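Local coordinates for decapping and exoribonuclease protein 1 (Kluyveromyces lactis, PDB 4GPS) that removes the entire NAD cap from the 5' end of RNAs and also combines decapping with 5'-3' exoribonuclease activity, using a divalent metal cation, at residues K65-V70 with P370-D375; P80-D85 with Q317-P322; S107-L112 with E259-I264; S268-I273 with W376-F381. One frame throughout, in Å; residues are numbered along the deposited sequence.

Overall arrangement
From the N terminus, the chain first runs through the loop 65-70, which closes on the start of helix 370-393 to give contact 1, the longest of the four closures. Farther down the same loop region, 80-85 meets the last part of helix 305-319 in contact 2, and contact 3 lies within that span, joining 107-112 to strand 259-268. Contact 4 carries the turn 268-273 to helix 370-393; opening inside contacts 1 and 2 and closing beyond them, its span crosses both. Contacts 1 and 4 share that helix, with F67 and P68 packing on H379. Contact 2 touches both, and T84 N lies 2.8 Å from S268 O. Contact 3 sits across the chain's centre from contact 1.

Contact 1. Residues K65-V70 with P370-D375; sequences KKFPHV and PNVAND
D375 and V70 form the direct hydrogen bond of this contact, and their side chains run roughly perpendicular to each other. The carboxylate oxygen OD2 of D375 accepts the backbone N-H of V70 at 2.7 Å; the N-H...O angle of 177° is nearly straight, and the donor arrives close to the line of the C-O bond. The D375 torsion explains the reach: with CG opposite the carbonyl carbon (chi1 -69°), the carboxylate swings out from the helix to the loop. The CB of D375 also meets the loop, 3.4 Å from P68 O. A water-mediated link joins that carbonyl to the helix, since one water donates to both P68 O and D375 O.

Apolar contact beside this bond comes from F67, which turns the edge of its ring to V372, CZ lying 4.0 Å from CG1, and the two side chains meet at close to a right angle. At V70 O, the other V372 methyl, CG2, rests 3.4 Å away, and H69 ND1 donates at 3.1 Å, a bond in the imidazole plane that comes in from above the carbonyl plane.

F67 also stacks edge-to-face with W376, and H69 with Y366. Away from the annotated sites, the arrangement is an irregular loop laid over the first turns of a long helix and held by a side-chain carboxylate accepting a loop backbone N-H.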
loop_
_atom_site.group_PDB
_atom_site.type_symbol
_atom_site.label_atom_id
_atom_site.label_comp_id
_atom_site.label_asym_id
_atom_site.label_seq_id
_atom_site.Cartn_x
_atom_site.Cartn_y
_atom_site.Cartn_z
ATOM N N LYS A 65 11.030 20.032 -1.321
ATOM C CA LYS A 65 12.143 19.364 -2.007
ATOM C C LYS A 65 13.420 19.225 -1.188
ATOM O O LYS A 65 14.260 18.366 -1.474
ATOM C CB LYS A 65 12.504 20.059 -3.324
ATOM C CG LYS A 65 13.407 19.181 -4.224
ATOM C CD LYS A 65 13.843 19.879 -5.530
ATOM C CE LYS A 65 12.646 20.393 -6.362
ATOM N NZ LYS A 65 13.004 21.108 -7.629
ATOM N N LYS A 66 13.581 20.063 -0.180
ATOM C CA LYS A 66 14.773 19.980 0.624
ATOM C C LYS A 66 14.510 19.266 1.933
ATOM O O LYS A 66 15.105 19.583 2.953
ATOM C CB LYS A 66 15.334 21.384 0.852
ATOM C CG LYS A 66 15.899 22.002 -0.438
ATOM C CD LYS A 66 16.740 23.252 -0.199
ATOM C CE LYS A 66 15.879 24.425 0.250
ATOM N NZ LYS A 66 15.108 24.151 1.513
ATOM N N PHE A 67 13.606 18.297 1.889
ATOM C CA PHE A 67 13.248 17.514 3.059
ATOM C C PHE A 67 14.471 16.744 3.550
ATOM O O PHE A 67 15.242 16.193 2.770
ATOM C CB PHE A 67 12.095 16.545 2.727
ATOM C CG PHE A 67 12.483 15.406 1.834
ATOM C CD1 PHE A 67 12.878 14.184 2.371
ATOM C CD2 PHE A 67 12.490 15.559 0.450
ATOM C CE1 PHE A 67 13.279 13.127 1.541
ATOM C CE2 PHE A 67 12.888 14.506 -0.398
ATOM C CZ PHE A 67 13.284 13.287 0.154
ATOM N N PRO A 68 14.668 16.706 4.863
ATOM C CA PRO A 68 15.813 15.999 5.463
ATOM C C PRO A 68 15.822 14.510 5.096
ATOM O O PRO A 68 14.848 13.796 5.367
ATOM C CB PRO A 68 15.602 16.195 6.966
ATOM C CG PRO A 68 14.753 17.476 7.051
ATOM C CD PRO A 68 13.800 17.322 5.884
ATOM N N HIS A 69 16.912 14.044 4.493
ATOM C CA HIS A 69 16.994 12.653 4.126
ATOM C C HIS A 69 18.381 12.082 4.029
ATOM O O HIS A 69 19.338 12.752 3.641
ATOM C CB HIS A 69 16.269 12.402 2.815
ATOM C CG HIS A 69 16.855 13.113 1.640
ATOM N ND1 HIS A 69 17.896 12.592 0.900
ATOM C CD2 HIS A 69 16.495 14.267 1.023
ATOM C CE1 HIS A 69 18.147 13.387 -0.128
ATOM N NE2 HIS A 69 17.310 14.410 -0.078
ATOM N N VAL A 70 18.460 10.811 4.399
ATOM C CA VAL A 70 19.669 10.022 4.380
ATOM C C VAL A 70 20.248 9.958 2.953
ATOM O O VAL A 70 19.537 10.138 1.953
ATOM C CB VAL A 70 19.316 8.623 4.881
ATOM C CG1 VAL A 70 20.216 7.642 4.307
ATOM C CG2 VAL A 70 19.379 8.578 6.394
ATOM N N PRO A 370 14.538 2.808 -0.149
ATOM C CA PRO A 370 13.461 2.706 0.842
ATOM C C PRO A 370 13.727 3.593 2.066
ATOM O O PRO A 370 12.788 4.001 2.753
ATOM C CB PRO A 370 13.457 1.235 1.237
ATOM C CG PRO A 370 14.262 0.562 0.181
ATOM C CD PRO A 370 15.260 1.538 -0.288
ATOM N N ASN A 371 14.999 3.884 2.347
ATOM C CA ASN A 371 15.321 4.702 3.511
ATOM C C ASN A 371 14.991 6.157 3.272
ATOM O O ASN A 371 14.525 6.854 4.176
ATOM C CB ASN A 371 16.775 4.522 3.906
ATOM C CG ASN A 371 17.060 3.118 4.378
ATOM O OD1 ASN A 371 17.678 2.314 3.652
ATOM N ND2 ASN A 371 16.603 2.797 5.590
ATOM N N VAL A 372 15.204 6.616 2.047
ATOM C CA VAL A 372 14.844 7.981 1.702
ATOM C C VAL A 372 13.300 8.049 1.686
ATOM O O VAL A 372 12.726 9.015 2.160
ATOM C CB VAL A 372 15.445 8.349 0.333
ATOM C CG1 VAL A 372 14.896 9.674 -0.165
ATOM C CG2 VAL A 372 16.964 8.408 0.481
ATOM N N ALA A 373 12.626 7.021 1.162
ATOM C CA ALA A 373 11.149 7.024 1.163
ATOM C C ALA A 373 10.676 7.183 2.629
ATOM O O ALA A 373 9.770 7.964 2.928
ATOM C CB ALA A 373 10.594 5.719 0.562
ATOM N N ASN A 374 11.315 6.448 3.540
ATOM C CA ASN A 374 10.991 6.542 4.954
ATOM C C ASN A 374 11.218 7.977 5.478
ATOM O O ASN A 374 10.398 8.505 6.214
ATOM C CB ASN A 374 11.839 5.541 5.727
ATOM C CG ASN A 374 11.491 5.508 7.173
ATOM O OD1 ASN A 374 10.329 5.487 7.522
ATOM N ND2 ASN A 374 12.496 5.509 8.033
ATOM N N ASP A 375 12.315 8.625 5.090
ATOM C CA ASP A 375 12.568 9.996 5.556
ATOM C C ASP A 375 11.508 10.947 5.012
ATOM O O ASP A 375 10.983 11.804 5.753
ATOM C CB ASP A 375 13.954 10.500 5.126
ATOM C CG ASP A 375 15.099 9.787 5.839
ATOM O OD1 ASP A 375 14.939 9.315 6.999
ATOM O OD2 ASP A 375 16.181 9.717 5.224
HETATM O O HOH W 1 12.771 13.612 7.203
#

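Contact 2. Residues P80-D85 with Q317-P322; sequences PKLLTD and QTNLLP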
loop_
_atom_site.group_PDB
_atom_site.type_symbol
_atom_site.label_atom_id
_atom_site.label_comp_id
_atom_site.label_asym_id
_atom_site.label_seq_id
_atom_site.Cartn_x
_atom_site.Cartn_y
_atom_site.Cartn_z
ATOM N N PRO A 80 13.878 -0.848 7.642
ATOM C CA PRO A 80 13.332 0.043 8.661
ATOM C C PRO A 80 11.822 -0.198 8.717
ATOM O O PRO A 80 11.263 -0.870 7.847
ATOM C CB PRO A 80 13.691 1.435 8.121
ATOM C CG PRO A 80 13.625 1.230 6.655
ATOM C CD PRO A 80 14.375 -0.075 6.495
ATOM N N LYS A 81 11.158 0.295 9.750
ATOM C CA LYS A 81 9.703 0.134 9.811
ATOM C C LYS A 81 9.087 1.517 9.561
ATOM O O LYS A 81 9.599 2.512 10.057
ATOM C CB LYS A 81 9.267 -0.428 11.169
ATOM C CG LYS A 81 9.211 -1.954 11.206
ATOM C CD LYS A 81 8.641 -2.438 12.551
ATOM C CE LYS A 81 8.984 -3.917 12.858
ATOM N NZ LYS A 81 8.256 -4.901 11.980
ATOM N N LEU A 82 8.023 1.588 8.768
ATOM C CA LEU A 82 7.413 2.881 8.505
ATOM C C LEU A 82 6.579 3.322 9.698
ATOM O O LEU A 82 6.585 4.498 10.077
ATOM C CB LEU A 82 6.562 2.823 7.241
ATOM C CG LEU A 82 7.375 2.559 5.970
ATOM C CD1 LEU A 82 6.431 2.427 4.771
ATOM C CD2 LEU A 82 8.400 3.692 5.746
ATOM N N LEU A 83 5.895 2.367 10.313
ATOM C CA LEU A 83 5.043 2.645 11.472
ATOM C C LEU A 83 5.526 1.867 12.679
ATOM O O LEU A 83 6.144 0.823 12.535
ATOM C CB LEU A 83 3.591 2.259 11.153
ATOM C CG LEU A 83 2.947 3.104 10.047
ATOM C CD1 LEU A 83 1.608 2.500 9.637
ATOM C CD2 LEU A 83 2.802 4.573 10.547
ATOM N N THR A 84 5.284 2.385 13.873
ATOM C CA THR A 84 5.679 1.666 15.083
ATOM C C THR A 84 4.400 1.235 15.825
ATOM O O THR A 84 3.386 1.928 15.783
ATOM C CB THR A 84 6.608 2.545 15.981
ATOM O OG1 THR A 84 6.049 3.847 16.128
ATOM C CG2 THR A 84 7.961 2.733 15.329
ATOM N N ASP A 85 4.441 0.079 16.480
ATOM C CA ASP A 85 3.286 -0.455 17.219
ATOM C C ASP A 85 2.141 -0.664 16.257
ATOM O O ASP A 85 0.992 -0.447 16.576
ATOM C CB ASP A 85 2.821 0.485 18.349
ATOM C CG ASP A 85 3.869 0.642 19.466
ATOM O OD1 ASP A 85 4.742 -0.265 19.632
ATOM O OD2 ASP A 85 3.806 1.675 20.185
ATOM N N GLN A 317 4.085 -1.042 0.453
ATOM C CA GLN A 317 2.793 -1.693 0.629
ATOM C C GLN A 317 2.754 -2.709 1.773
ATOM O O GLN A 317 1.867 -2.656 2.621
ATOM C CB GLN A 317 2.361 -2.334 -0.683
ATOM C CG GLN A 317 1.178 -3.223 -0.584
ATOM C CD GLN A 317 0.966 -4.053 -1.850
ATOM O OE1 GLN A 317 0.171 -4.989 -1.858
ATOM N NE2 GLN A 317 1.669 -3.707 -2.917
ATOM N N THR A 318 3.708 -3.622 1.832
ATOM C CA THR A 318 3.667 -4.591 2.910
ATOM C C THR A 318 4.244 -4.024 4.187
ATOM O O THR A 318 3.783 -4.359 5.288
ATOM C CB THR A 318 4.371 -5.903 2.547
ATOM O OG1 THR A 318 5.664 -5.635 2.027
ATOM C CG2 THR A 318 3.545 -6.669 1.501
ATOM N N ASN A 319 5.209 -3.118 4.054
ATOM C CA ASN A 319 5.800 -2.536 5.248
ATOM C C ASN A 319 4.822 -1.723 6.089
ATOM O O ASN A 319 5.053 -1.534 7.273
ATOM C CB ASN A 319 7.002 -1.672 4.907
ATOM C CG ASN A 319 7.881 -1.447 6.102
ATOM O OD1 ASN A 319 7.904 -0.379 6.669
ATOM N ND2 ASN A 319 8.588 -2.483 6.510
ATOM N N LEU A 320 3.739 -1.229 5.489
ATOM C CA LEU A 320 2.732 -0.472 6.251
ATOM C C LEU A 320 1.820 -1.387 7.106
ATOM O O LEU A 320 0.982 -0.909 7.880
ATOM C CB LEU A 320 1.855 0.366 5.300
ATOM C CG LEU A 320 2.456 1.639 4.721
ATOM C CD1 LEU A 320 1.644 1.960 3.540
ATOM C CD2 LEU A 320 2.478 2.806 5.743
ATOM N N LEU A 321 1.968 -2.692 6.965
ATOM C CA LEU A 321 1.149 -3.629 7.735
ATOM C C LEU A 321 1.946 -4.279 8.856
ATOM O O LEU A 321 3.182 -4.289 8.848
ATOM C CB LEU A 321 0.613 -4.747 6.839
ATOM C CG LEU A 321 -0.120 -4.270 5.591
ATOM C CD1 LEU A 321 -0.437 -5.461 4.716
ATOM C CD2 LEU A 321 -1.384 -3.543 6.002
ATOM N N PRO A 322 1.241 -4.819 9.847
ATOM C CA PRO A 322 1.853 -5.498 10.992
ATOM C C PRO A 322 2.604 -6.780 10.545
ATOM O O PRO A 322 3.792 -6.945 10.821
ATOM C CB PRO A 322 0.655 -5.838 11.861
ATOM C CG PRO A 322 -0.337 -4.783 11.522
ATOM C CD PRO A 322 -0.194 -4.568 10.070
HETATM O O HOH W 2 5.780 -0.453 9.649
#
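N319 reaches across to the backbone of P80 and L82, its amide dividing the firm half of the contact from the slack one. On the firm half, OD1 accepts L82 N at 2.9 Å, the donor lying nearly in line with the C=O (161°) but the N-H...O angle bent to 138°, with L82 CG 3.1 Å from the same oxygen. With CG opposite the backbone N (chi1 -161°), the amide is carried from the helix to the loop. Buried leucines close in: L82 CD1 is 4.1 Å from L320 CG, and L83 CD1 lies 4.0 Å from L320 CD2. A water accepts from L83 N and donates to N319 O at 2.7 Å.

The other half is looser. ND2 gives P80 O only a weak bond at 3.4 Å, and K81 beside it is exposed. An alanine in place of N319 is likely to leave L82 N without its direct protein acceptor and P80 O without its weak donor.

L320 is about 8 Å, side chain to side chain, from the metal ligand E293, and Q317 on this helix probably binds substrate. One amide thus serves a backbone N-H soundly and a backbone C=O weakly, beside packing that depends on the leucine side chains.

Contact 3. Residues S107-L112 with E259-I264; sequences SRKPRL and ELYYSI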
loop_
_atom_site.group_PDB
_atom_site.type_symbol
_atom_site.label_atom_id
_atom_site.label_comp_id
_atom_site.label_asym_id
_atom_site.label_seq_id
_atom_site.Cartn_x
_atom_site.Cartn_y
_atom_site.Cartn_z
ATOM N N SER A 107 -16.173 -12.233 9.636
ATOM C CA SER A 107 -15.641 -12.137 8.271
ATOM C C SER A 107 -15.081 -13.463 7.740
ATOM O O SER A 107 -14.692 -14.370 8.507
ATOM C CB SER A 107 -14.553 -11.068 8.194
ATOM O OG SER A 107 -13.382 -11.492 8.880
ATOM N N ARG A 108 -15.066 -13.571 6.418
ATOM C CA ARG A 108 -14.542 -14.763 5.751
ATOM C C ARG A 108 -13.201 -14.367 5.157
ATOM O O ARG A 108 -13.129 -13.484 4.306
ATOM C CB ARG A 108 -15.485 -15.230 4.629
ATOM C CG ARG A 108 -16.898 -15.515 5.120
ATOM C CD ARG A 108 -17.895 -15.409 3.984
ATOM N NE ARG A 108 -19.236 -15.119 4.478
ATOM C CZ ARG A 108 -20.175 -14.520 3.750
ATOM N NH1 ARG A 108 -19.905 -14.156 2.498
ATOM N NH2 ARG A 108 -21.378 -14.272 4.270
ATOM N N LYS A 109 -12.140 -15.015 5.619
ATOM C CA LYS A 109 -10.801 -14.704 5.143
ATOM C C LYS A 109 -10.487 -15.508 3.890
ATOM O O LYS A 109 -10.610 -16.717 3.887
ATOM C CB LYS A 109 -9.775 -15.021 6.236
ATOM C CG LYS A 109 -10.302 -14.946 7.678
ATOM C CD LYS A 109 -10.433 -13.527 8.175
ATOM C CE LYS A 109 -10.568 -13.478 9.702
ATOM N NZ LYS A 109 -11.913 -13.847 10.238
ATOM N N PRO A 110 -10.083 -14.840 2.804
ATOM C CA PRO A 110 -9.765 -15.584 1.573
ATOM C C PRO A 110 -8.556 -16.489 1.865
ATOM O O PRO A 110 -7.512 -16.027 2.348
ATOM C CB PRO A 110 -9.426 -14.481 0.549
ATOM C CG PRO A 110 -10.059 -13.262 1.111
ATOM C CD PRO A 110 -9.857 -13.401 2.624
ATOM N N ARG A 111 -8.693 -17.775 1.571
ATOM C CA ARG A 111 -7.617 -18.702 1.836
ATOM C C ARG A 111 -6.716 -18.906 0.637
ATOM O O ARG A 111 -7.172 -19.113 -0.469
ATOM C CB ARG A 111 -8.194 -20.058 2.292
ATOM C CG ARG A 111 -9.033 -19.983 3.573
ATOM C CD ARG A 111 -10.022 -21.167 3.713
ATOM N NE ARG A 111 -9.335 -22.459 3.793
ATOM C CZ ARG A 111 -8.785 -22.976 4.892
ATOM N NH1 ARG A 111 -8.827 -22.334 6.057
ATOM N NH2 ARG A 111 -8.165 -24.147 4.817
ATOM N N LEU A 112 -5.421 -18.810 0.869
ATOM C CA LEU A 112 -4.445 -19.071 -0.173
ATOM C C LEU A 112 -4.521 -20.599 -0.301
ATOM O O LEU A 112 -4.519 -21.318 0.718
ATOM C CB LEU A 112 -3.052 -18.661 0.314
ATOM C CG LEU A 112 -1.913 -18.786 -0.687
ATOM C CD1 LEU A 112 -2.103 -17.770 -1.838
ATOM C CD2 LEU A 112 -0.590 -18.554 0.029
ATOM N N GLU A 259 -16.630 -10.941 -3.577
ATOM C CA GLU A 259 -16.370 -10.549 -2.189
ATOM C C GLU A 259 -14.952 -9.970 -2.003
ATOM O O GLU A 259 -14.005 -10.382 -2.669
ATOM C CB GLU A 259 -16.565 -11.786 -1.307
ATOM C CG GLU A 259 -16.565 -11.559 0.185
ATOM C CD GLU A 259 -16.952 -12.828 0.957
ATOM O OE1 GLU A 259 -16.893 -12.825 2.209
ATOM O OE2 GLU A 259 -17.323 -13.832 0.312
ATOM N N LEU A 260 -14.821 -9.013 -1.090
ATOM C CA LEU A 260 -13.539 -8.378 -0.801
ATOM C C LEU A 260 -13.213 -8.458 0.694
ATOM O O LEU A 260 -14.109 -8.501 1.543
ATOM C CB LEU A 260 -13.582 -6.922 -1.259
ATOM C CG LEU A 260 -13.821 -6.791 -2.768
ATOM C CD1 LEU A 260 -14.319 -5.408 -3.100
ATOM C CD2 LEU A 260 -12.535 -7.115 -3.518
ATOM N N TYR A 261 -11.932 -8.482 1.020
ATOM C CA TYR A 261 -11.529 -8.571 2.414
ATOM C C TYR A 261 -10.577 -7.418 2.796
ATOM O O TYR A 261 -9.641 -7.090 2.069
ATOM C CB TYR A 261 -10.880 -9.926 2.670
ATOM C CG TYR A 261 -10.512 -10.150 4.113
ATOM C CD1 TYR A 261 -11.456 -10.601 5.043
ATOM C CD2 TYR A 261 -9.213 -9.889 4.562
ATOM C CE1 TYR A 261 -11.111 -10.784 6.374
ATOM C CE2 TYR A 261 -8.861 -10.070 5.888
ATOM C CZ TYR A 261 -9.803 -10.512 6.787
ATOM O OH TYR A 261 -9.428 -10.655 8.096
ATOM N N TYR A 262 -10.830 -6.804 3.946
ATOM C CA TYR A 262 -10.048 -5.666 4.391
ATOM C C TYR A 262 -9.522 -5.779 5.818
ATOM O O TYR A 262 -10.220 -6.235 6.745
ATOM C CB TYR A 262 -10.902 -4.412 4.325
ATOM C CG TYR A 262 -11.447 -4.070 2.975
ATOM C CD1 TYR A 262 -10.643 -3.456 2.002
ATOM C CD2 TYR A 262 -12.789 -4.303 2.677
ATOM C CE1 TYR A 262 -11.168 -3.068 0.766
ATOM C CE2 TYR A 262 -13.331 -3.920 1.446
ATOM C CZ TYR A 262 -12.514 -3.297 0.499
ATOM O OH TYR A 262 -13.066 -2.854 -0.675
ATOM N N SER A 263 -8.288 -5.326 5.994
ATOM C CA SER A 263 -7.666 -5.321 7.298
ATOM C C SER A 263 -7.562 -3.849 7.646
ATOM O O SER A 263 -7.123 -3.054 6.830
ATOM C CB SER A 263 -6.275 -5.933 7.225
ATOM O OG SER A 263 -5.566 -5.795 8.448
ATOM N N ILE A 264 -8.008 -3.477 8.836
ATOM C CA ILE A 264 -7.919 -2.101 9.259
ATOM C C ILE A 264 -6.777 -2.071 10.262
ATOM O O ILE A 264 -6.867 -2.717 11.301
ATOM C CB ILE A 264 -9.212 -1.618 9.910
ATOM C CG1 ILE A 264 -10.265 -1.236 8.862
ATOM C CG2 ILE A 264 -8.946 -0.281 10.562
ATOM C CD1 ILE A 264 -10.597 -2.202 7.862
#
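Y261 lies against the irregular segment S107-P110, with K109 CA over one face of its ring, P110 CD 3.6 Å from its CG, and S107 OG at the ring edge, 3.5 Å from CE1. The K109 chain runs past the phenol end, its CD 3.0 Å from Y261 OH. With CG anti to the backbone N (chi1 -176°), the ring is directed at the loop. The polar ends find their partners elsewhere. Y261 OH is hydrogen-bonded to the hydroxyl of Y291, and S107 OG to N91 OD1 and to N104 O. K109 NZ bends back and bonds weakly to S107 O at 3.3 Å, with a second weak acceptor in N104 O.

Across the segments, R108 NH1 is 3.3 Å from E259 OE1 and 3.4 Å from OE2, forming a salt bridge whose two hydrogen bonds are both weak, with guanidinium and carboxylate planes at 90°. E259 is poorly ordered, so this link is best read as loose.

P110 and L112 bond through their backbones to I284, while Y261 bonds to M281. The loop thus runs beside strands 86-95, 259-268 and 273-285, its P110 side chain within about 6 Å of that of the metal ligand D282.

Contact 4. Residues S268-I273 with W376-F381; sequences SLNDEI and WFQHIF
L269 and Q378 join a tight beta-hairpin turn, between antiparallel strands 259-268 and 273-285, to the long helix 370-393. The clear polar link is the hydrogen bond from Q378 NE2 to L269 O at 3.0 Å, with an N-H...O angle of 156°. The carbonyl oxygen lies in the plane of the glutamine amide, whereas the donor is tilted from the carbonyl plane. Q378 reaches it by bending at chi2 (-62°), which brings the amide across toward the turn, and the two side chains run antiparallel, side by side. An alanine at Q378 has no amide, and L269 O would probably be left without its bond from the helix.

The apolar part is buried. L269 CD2 is placed over one face of the F377 ring, too near for its position to be trusted, and its 3.9 Å from F381 CG is equally uncertain. I273 CD1 is 3.5 Å from F381 O. F381 in turn packs edge-to-face on F178, while F377 touches I189 of helix 182-190.

Charge adds a further tie, a salt bridge from E272 to K385, farther along helix 370-393. Within the turn, I273 O accepts from L269 N at 2.9 Å and from N270 N at 3.0 Å.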
loop_
_atom_site.group_PDB
_atom_site.type_symbol
_atom_site.label_atom_id
_atom_site.label_comp_id
_atom_site.label_asym_id
_atom_site.label_seq_id
_atom_site.Cartn_x
_atom_site.Cartn_y
_atom_site.Cartn_z
ATOM N N SER A 268 1.764 4.087 14.645
ATOM C CA SER A 268 2.285 5.382 15.037
ATOM C C SER A 268 3.365 5.788 14.054
ATOM O O SER A 268 4.216 4.979 13.667
ATOM C CB SER A 268 2.851 5.292 16.457
ATOM O OG SER A 268 3.220 6.562 16.922
ATOM N N LEU A 269 3.311 7.040 13.634
ATOM C CA LEU A 269 4.279 7.559 12.704
ATOM C C LEU A 269 5.179 8.562 13.429
ATOM O O LEU A 269 6.395 8.628 13.179
ATOM C CB LEU A 269 3.513 8.196 11.533
ATOM C CG LEU A 269 3.805 9.405 10.639
ATOM C CD1 LEU A 269 5.190 9.954 10.746
ATOM C CD2 LEU A 269 3.531 8.978 9.231
ATOM N N ASN A 270 4.561 9.280 14.366
ATOM C CA ASN A 270 5.178 10.348 15.157
ATOM C C ASN A 270 4.741 10.384 16.582
ATOM O O ASN A 270 3.835 9.693 16.994
ATOM C CB ASN A 270 4.730 11.722 14.643
ATOM C CG ASN A 270 5.723 12.328 13.804
ATOM O OD1 ASN A 270 6.745 11.704 13.525
ATOM N ND2 ASN A 270 5.476 13.544 13.367
ATOM N N ASP A 271 5.346 11.311 17.300
ATOM C CA ASP A 271 4.956 11.550 18.657
ATOM C C ASP A 271 3.696 12.407 18.555
ATOM O O ASP A 271 3.020 12.637 19.544
ATOM C CB ASP A 271 6.065 12.293 19.388
ATOM C CG ASP A 271 7.035 11.347 20.070
ATOM O OD1 ASP A 271 8.126 11.811 20.473
ATOM O OD2 ASP A 271 6.700 10.143 20.217
ATOM N N GLU A 272 3.376 12.868 17.344
ATOM C CA GLU A 272 2.188 13.703 17.159
ATOM C C GLU A 272 1.180 13.109 16.163
ATOM O O GLU A 272 0.022 13.542 16.097
ATOM C CB GLU A 272 2.602 15.087 16.652
ATOM C CG GLU A 272 3.457 15.914 17.598
ATOM C CD GLU A 272 4.067 17.129 16.913
ATOM O OE1 GLU A 272 3.401 17.747 16.052
ATOM O OE2 GLU A 272 5.222 17.481 17.239
ATOM N N ILE A 273 1.615 12.086 15.431
ATOM C CA ILE A 273 0.811 11.508 14.369
ATOM C C ILE A 273 0.609 9.979 14.357
ATOM O O ILE A 273 1.571 9.243 14.478
ATOM C CB ILE A 273 1.470 11.909 13.010
ATOM C CG1 ILE A 273 1.451 13.424 12.852
ATOM C CG2 ILE A 273 0.802 11.184 11.837
ATOM C CD1 ILE A 273 2.374 13.902 11.699
ATOM N N TRP A 376 11.194 10.792 3.719
ATOM C CA TRP A 376 10.181 11.604 3.053
ATOM C C TRP A 376 8.833 11.444 3.778
ATOM O O TRP A 376 8.115 12.424 4.012
ATOM C CB TRP A 376 10.020 11.149 1.610
ATOM C CG TRP A 376 8.787 11.695 0.969
ATOM C CD1 TRP A 376 7.675 10.993 0.615
ATOM C CD2 TRP A 376 8.527 13.070 0.606
ATOM N NE1 TRP A 376 6.746 11.830 0.057
ATOM C CE2 TRP A 376 7.236 13.109 0.039
ATOM C CE3 TRP A 376 9.261 14.266 0.712
ATOM C CZ2 TRP A 376 6.656 14.302 -0.431
ATOM C CZ3 TRP A 376 8.683 15.445 0.249
ATOM C CH2 TRP A 376 7.391 15.452 -0.315
ATOM N N PHE A 377 8.511 10.184 4.096
ATOM C CA PHE A 377 7.301 9.812 4.807
ATOM C C PHE A 377 7.155 10.632 6.102
ATOM O O PHE A 377 6.111 11.243 6.341
ATOM C CB PHE A 377 7.357 8.315 5.142
ATOM C CG PHE A 377 6.213 7.830 5.975
ATOM C CD1 PHE A 377 6.447 7.090 7.120
ATOM C CD2 PHE A 377 4.897 8.006 5.549
ATOM C CE1 PHE A 377 5.386 6.507 7.818
ATOM C CE2 PHE A 377 3.831 7.434 6.233
ATOM C CZ PHE A 377 4.075 6.677 7.364
ATOM N N GLN A 378 8.202 10.600 6.928
ATOM C CA GLN A 378 8.265 11.328 8.197
ATOM C C GLN A 378 8.084 12.809 7.967
ATOM O O GLN A 378 7.415 13.476 8.767
ATOM C CB GLN A 378 9.632 11.129 8.875
ATOM C CG GLN A 378 9.813 9.770 9.576
ATOM C CD GLN A 378 8.814 9.573 10.721
ATOM O OE1 GLN A 378 8.558 10.503 11.494
ATOM N NE2 GLN A 378 8.259 8.361 10.840
ATOM N N HIS A 379 8.679 13.313 6.879
ATOM C CA HIS A 379 8.608 14.739 6.552
ATOM C C HIS A 379 7.253 15.304 6.129
ATOM O O HIS A 379 6.709 16.129 6.868
ATOM C CB HIS A 379 9.642 15.124 5.477
ATOM C CG HIS A 379 9.685 16.598 5.187
ATOM N ND1 HIS A 379 10.334 17.500 6.002
ATOM C CD2 HIS A 379 9.129 17.330 4.192
ATOM C CE1 HIS A 379 10.178 18.723 5.521
ATOM N NE2 HIS A 379 9.453 18.648 4.423
ATOM N N ILE A 380 6.705 14.896 4.972
ATOM C CA ILE A 380 5.425 15.481 4.518
ATOM C C ILE A 380 4.300 15.212 5.441
ATOM O O ILE A 380 3.381 16.017 5.487
ATOM C CB ILE A 380 4.867 15.016 3.118
ATOM C CG1 ILE A 380 5.570 13.765 2.677
ATOM C CG2 ILE A 380 4.812 16.184 2.120
ATOM C CD1 ILE A 380 4.913 12.598 3.259
ATOM N N PHE A 381 4.307 14.090 6.158
ATOM C CA PHE A 381 3.175 13.933 7.047
ATOM C C PHE A 381 3.164 14.972 8.161
ATOM O O PHE A 381 2.106 15.452 8.533
ATOM C CB PHE A 381 3.051 12.499 7.558
ATOM C CG PHE A 381 2.238 11.635 6.649
ATOM C CD1 PHE A 381 0.855 11.657 6.715
ATOM C CD2 PHE A 381 2.854 10.835 5.685
ATOM C CE1 PHE A 381 0.090 10.883 5.834
ATOM C CE2 PHE A 381 2.113 10.074 4.814
ATOM C CZ PHE A 381 0.723 10.091 4.881
#